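PDB 5Z06: BDI_3064 protein from Parabacteroides distasonis ATCC 8503, which hydrolyses linear beta-1,2-glucans and beta-1,2-glucooligosaccharides of four or more glucose units from the non-reducing end, releasing the disaccharide sophorose. Local coordinates for residues 56-61 with 170-175; 31-36 with 64-69. All blocks are in the same frame, centred on the assembly; numbering follows the deposited sequence.

Contact 1: residues 56-61 with 170-175; sequences LTYVSA and YTIYLD. With CA (calcium ion), chain C.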
# COMPACT_ATOMS: atom_id res chain seq x y z
N LEU A 56 4.51 24.13 15.89
CA LEU A 56 5.29 25.18 15.29
C LEU A 56 5.79 26.08 16.42
O LEU A 56 5.09 27.00 16.84
CB LEU A 56 4.44 25.92 14.25
CG LEU A 56 5.27 26.81 13.34
CD1 LEU A 56 5.92 25.98 12.25
CD2 LEU A 56 4.42 27.92 12.72
N THR A 57 6.97 25.76 16.93
CA THR A 57 7.56 26.51 18.04
C THR A 57 8.76 27.22 17.48
O THR A 57 9.67 26.59 16.93
CB THR A 57 7.90 25.63 19.24
OG1 THR A 57 6.67 25.21 19.84
CG2 THR A 57 8.73 26.37 20.30
N TYR A 58 8.74 28.54 17.60
CA TYR A 58 9.74 29.37 16.96
C TYR A 58 10.09 30.61 17.76
O TYR A 58 9.34 31.07 18.60
CB TYR A 58 9.26 29.79 15.56
CG TYR A 58 7.98 30.58 15.58
CD1 TYR A 58 6.74 29.93 15.59
CD2 TYR A 58 8.00 31.99 15.64
CE1 TYR A 58 5.55 30.65 15.61
CE2 TYR A 58 6.81 32.73 15.67
CZ TYR A 58 5.59 32.06 15.67
OH TYR A 58 4.42 32.77 15.71
N VAL A 59 11.27 31.14 17.42
CA VAL A 59 11.73 32.45 17.84
C VAL A 59 12.08 33.20 16.57
O VAL A 59 12.97 32.81 15.82
CB VAL A 59 12.96 32.35 18.76
CG1 VAL A 59 13.43 33.73 19.19
CG2 VAL A 59 12.63 31.51 19.99
N SER A 60 11.37 34.28 16.33
CA SER A 60 11.66 35.17 15.23
C SER A 60 12.51 36.28 15.83
O SER A 60 11.99 37.16 16.49
CB SER A 60 10.35 35.71 14.64
OG SER A 60 9.44 34.66 14.37
N ALA A 61 13.83 36.19 15.64
CA ALA A 61 14.75 37.16 16.22
C ALA A 61 15.28 38.10 15.14
O ALA A 61 15.52 37.68 14.00
CB ALA A 61 15.92 36.45 16.91
N TYR A 170 7.26 31.41 20.68
CA TYR A 170 5.84 31.11 20.58
C TYR A 170 5.73 29.68 20.15
O TYR A 170 6.59 29.16 19.45
CB TYR A 170 5.15 32.01 19.55
CG TYR A 170 5.25 33.46 19.89
CD1 TYR A 170 4.50 34.00 20.92
CD2 TYR A 170 6.10 34.31 19.18
CE1 TYR A 170 4.59 35.34 21.25
CE2 TYR A 170 6.20 35.65 19.50
CZ TYR A 170 5.44 36.16 20.53
OH TYR A 170 5.52 37.49 20.85
N THR A 171 4.67 29.04 20.60
CA THR A 171 4.33 27.72 20.16
C THR A 171 2.93 27.87 19.64
O THR A 171 2.01 28.26 20.38
CB THR A 171 4.33 26.72 21.31
OG1 THR A 171 5.67 26.44 21.67
CG2 THR A 171 3.66 25.42 20.89
N ILE A 172 2.76 27.57 18.35
CA ILE A 172 1.42 27.36 17.82
C ILE A 172 1.33 25.93 17.29
O ILE A 172 2.34 25.32 16.92
CB ILE A 172 1.03 28.43 16.77
CG1 ILE A 172 1.84 28.28 15.49
CG2 ILE A 172 1.20 29.83 17.39
CD1 ILE A 172 1.51 29.29 14.41
N TYR A 173 0.13 25.40 17.28
CA TYR A 173 -0.14 24.12 16.71
C TYR A 173 -0.95 24.29 15.44
O TYR A 173 -1.86 25.11 15.39
CB TYR A 173 -0.87 23.25 17.70
CG TYR A 173 -0.14 23.16 19.00
CD1 TYR A 173 0.85 22.20 19.20
CD2 TYR A 173 -0.42 24.03 20.05
CE1 TYR A 173 1.52 22.10 20.41
CE2 TYR A 173 0.25 23.94 21.26
CZ TYR A 173 1.21 22.97 21.43
OH TYR A 173 1.88 22.88 22.61
N LEU A 174 -0.59 23.51 14.43
CA LEU A 174 -1.26 23.53 13.14
C LEU A 174 -1.77 22.13 12.90
O LEU A 174 -1.04 21.15 13.04
CB LEU A 174 -0.29 23.91 12.04
CG LEU A 174 0.54 25.16 12.34
CD1 LEU A 174 1.53 25.34 11.19
CD2 LEU A 174 -0.33 26.39 12.50
N ASP A 175 -3.05 22.05 12.56
CA ASP A 175 -3.69 20.82 12.23
C ASP A 175 -4.61 21.04 11.01
O ASP A 175 -4.99 22.17 10.69
CB ASP A 175 -4.49 20.33 13.44
CG ASP A 175 -4.68 18.84 13.44
OD1 ASP A 175 -4.16 18.16 12.55
OD2 ASP A 175 -5.36 18.32 14.35
CA CA C . -4.84 15.96 13.40
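Y58 and Y170 face each other as an antiparallel hydrogen-bonded pair, Y58 N giving its hydrogen to Y170 O and Y170 N returning one to Y58 O. A second such pair, L56 with I172, is closed by L56 N to I172 O (2.7 Å) and I172 N to L56 O (2.8 Å). T57 and T171 make the non-hydrogen-bonded pair between them, with T57 CA directing its hydrogen at Y170 O.

The Y58 side chain can be followed outward. CB packs against W32 O. With CG set between the backbone N and the carbonyl carbon (chi1 60°), the ring leans over the neighbouring strand. CD1 lies 3.9 Å from Y170 O, and CE1 reaches I172 CG1 near the ring plane. CE2 approaches Y170 CD2, the two rings meeting obliquely with planes at 49°. CZ is 3.9 Å from Y170 CB, which covers one ring face. At the tip, OH bonds A101 O, which fixes the far end of the ring.

On the same face L56 and I172 run side by side, L56 CD2 touching I172 CD1 at 3.6 Å and, more loosely, L174 CD1. The opposite face of the sheet carries T57 and T171, whose OG1 atoms are modelled so close together that the detail of their bond is doubtful.

Farther along, D175 grips the calcium ion with both carboxylate oxygens, OD1 at 2.5 Å; E12, N13, T49 and N52 also bind the ion. Strands 53-59 and 169-180 are neighbours in an antiparallel sheet, with strand 86-93 also pairing with 169-180 and strand 32-33 with 53-59.

Contact 2: residues 31-36 with 64-69; sequences SWIKNA and GDWYSE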
# COMPACT_ATOMS: atom_id res chain seq x y z
N SER A 31 17.40 33.36 15.28
CA SER A 31 16.08 32.78 15.24
C SER A 31 16.15 31.27 15.50
O SER A 31 17.22 30.65 15.44
CB SER A 31 15.38 33.07 13.90
OG SER A 31 14.93 34.40 13.88
N TRP A 32 15.00 30.69 15.78
CA TRP A 32 14.93 29.30 16.06
C TRP A 32 13.57 28.78 15.67
O TRP A 32 12.59 29.49 15.73
CB TRP A 32 15.23 29.03 17.53
CG TRP A 32 15.20 27.59 17.86
CD1 TRP A 32 16.01 26.60 17.34
CD2 TRP A 32 14.28 26.93 18.73
NE1 TRP A 32 15.65 25.38 17.85
CE2 TRP A 32 14.59 25.55 18.70
CE3 TRP A 32 13.23 27.37 19.53
CZ2 TRP A 32 13.90 24.62 19.47
CZ3 TRP A 32 12.53 26.43 20.29
CH2 TRP A 32 12.88 25.08 20.26
N ILE A 33 13.56 27.54 15.19
CA ILE A 33 12.33 26.78 15.10
C ILE A 33 12.60 25.35 15.56
O ILE A 33 13.62 24.74 15.21
CB ILE A 33 11.69 26.81 13.69
CG1 ILE A 33 10.41 26.00 13.69
CG2 ILE A 33 12.66 26.32 12.60
CD1 ILE A 33 9.48 26.34 12.55
N LYS A 34 11.67 24.84 16.36
CA LYS A 34 11.82 23.54 16.94
C LYS A 34 11.67 22.54 15.83
O LYS A 34 10.74 22.63 15.03
CB LYS A 34 10.77 23.31 18.03
CG LYS A 34 10.99 22.03 18.82
CD LYS A 34 9.88 21.83 19.82
CE LYS A 34 9.86 20.44 20.40
NZ LYS A 34 8.72 20.26 21.35
N ASN A 35 12.59 21.58 15.79
CA ASN A 35 12.62 20.58 14.74
C ASN A 35 13.38 19.35 15.20
O ASN A 35 14.25 19.44 16.05
CB ASN A 35 13.29 21.13 13.47
CG ASN A 35 14.79 21.33 13.65
OD1 ASN A 35 15.57 20.50 13.20
ND2 ASN A 35 15.19 22.39 14.34
N ALA A 36 13.03 18.22 14.61
CA ALA A 36 13.78 16.98 14.75
C ALA A 36 14.26 16.68 13.37
O ALA A 36 13.45 16.46 12.47
CB ALA A 36 12.86 15.88 15.25
N GLY A 64 17.82 37.15 12.26
CA GLY A 64 17.77 35.71 12.06
C GLY A 64 16.63 35.41 11.12
O GLY A 64 15.88 36.29 10.72
N ASP A 65 16.49 34.14 10.80
CA ASP A 65 15.38 33.70 9.98
C ASP A 65 15.01 32.29 10.37
O ASP A 65 15.82 31.56 10.91
CB ASP A 65 15.79 33.76 8.51
CG ASP A 65 14.60 33.96 7.58
OD1 ASP A 65 13.49 34.37 8.02
OD2 ASP A 65 14.78 33.69 6.38
N TRP A 66 13.76 31.94 10.10
CA TRP A 66 13.37 30.55 10.10
C TRP A 66 12.41 30.28 8.96
O TRP A 66 11.76 31.18 8.44
CB TRP A 66 12.80 30.12 11.46
CG TRP A 66 11.57 30.81 11.93
CD1 TRP A 66 11.50 31.83 12.85
CD2 TRP A 66 10.22 30.52 11.56
NE1 TRP A 66 10.19 32.18 13.07
CE2 TRP A 66 9.38 31.40 12.29
CE3 TRP A 66 9.64 29.61 10.68
CZ2 TRP A 66 7.99 31.39 12.16
CZ3 TRP A 66 8.27 29.59 10.56
CH2 TRP A 66 7.46 30.49 11.29
N TYR A 67 12.36 29.01 8.58
CA TYR A 67 11.51 28.55 7.52
C TYR A 67 10.88 27.23 7.96
O TYR A 67 11.56 26.37 8.56
CB TYR A 67 12.32 28.33 6.25
CG TYR A 67 11.47 27.81 5.12
CD1 TYR A 67 10.60 28.65 4.44
CD2 TYR A 67 11.52 26.46 4.76
CE1 TYR A 67 9.81 28.16 3.42
CE2 TYR A 67 10.74 25.96 3.74
CZ TYR A 67 9.89 26.81 3.08
OH TYR A 67 9.12 26.32 2.07
N SER A 68 9.61 27.08 7.68
CA SER A 68 8.98 25.80 7.80
C SER A 68 8.08 25.57 6.62
O SER A 68 7.56 26.51 6.05
CB SER A 68 8.16 25.71 9.06
OG SER A 68 7.77 24.38 9.25
N GLU A 69 7.92 24.31 6.25
CA GLU A 69 6.87 23.95 5.32
C GLU A 69 6.27 22.61 5.64
O GLU A 69 6.97 21.72 6.14
CB GLU A 69 7.38 23.96 3.89
CG GLU A 69 8.51 23.00 3.63
CD GLU A 69 8.88 22.94 2.16
OE1 GLU A 69 8.96 21.82 1.62
OE2 GLU A 69 9.07 24.01 1.54
O HOH W 1 13.35 36.10 12.54
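I33 and W66 carry the apolar part of this contact, their side chains crossing at about a right angle. I33 CG1 extends anti to the backbone N (chi1 -179°) and brings CD1 obliquely to the six-membered ring of the indole, 3.8 Å from W66 CE3. The same methyl also lies 3.8 Å from S68 CB, while the other branch, CG2, rests near W66 CB at 4.0 Å. With only the beta carbon of an alanine here, both branches are gone, and the side of the indole and S68 CB would probably face a gap and lose packing that helps hold the ring in place.

Close packing of another kind joins S31 to the start of the second segment. S31 CB sits 3.4 Å from D65 O and approaches W66 CD1 near the indole plane. The chains are tight here, since at G64 even a beta carbon would run into S31 N.

No direct hydrogen bond crosses between the segments, so the polar link is a water, 2.7 Å from S31 OG and donating to G64 O at 3.1 Å. S31 OG also accepts from A61 N. The indole N-H of W66 is spent on S60 OG, and S68 OG bonds Q24 O; D65 forms a salt bridge with R161.

The contact is side-chain packing between layers: strand 32-33 pairs with strand 53-59 in the antiparallel sheet that also holds 169-180, whereas strand 65-71 lies in the five-stranded antiparallel sheet between strands 23-28 and 155-161. I33 and S68 both touch L56, and W66 meets the Y58 ring and also touches L160 of strand 155-161, placing the contact in the core between the two sheets.

From the N terminus the chain first runs through 31-36, then 56-61, then 64-69, and reaches 170-175 only after a long excursion rich in strands. Contact 2 closes the short loop of 27 residues, contact 1 the long one of 108, and because their segments alternate the two loops cross. The contacts meet where strand 53-59, part of contact 1, pairs with 31-36 of contact 2: V59 N lies 2.7 Å from W32 O and T57 O 2.7 Å from K34 N, both probable hydrogen bonds. Contact 1 joins strands within one sheet, leading to the calcium site, while contact 2 ties that sheet to the five-stranded one containing strand 65-71.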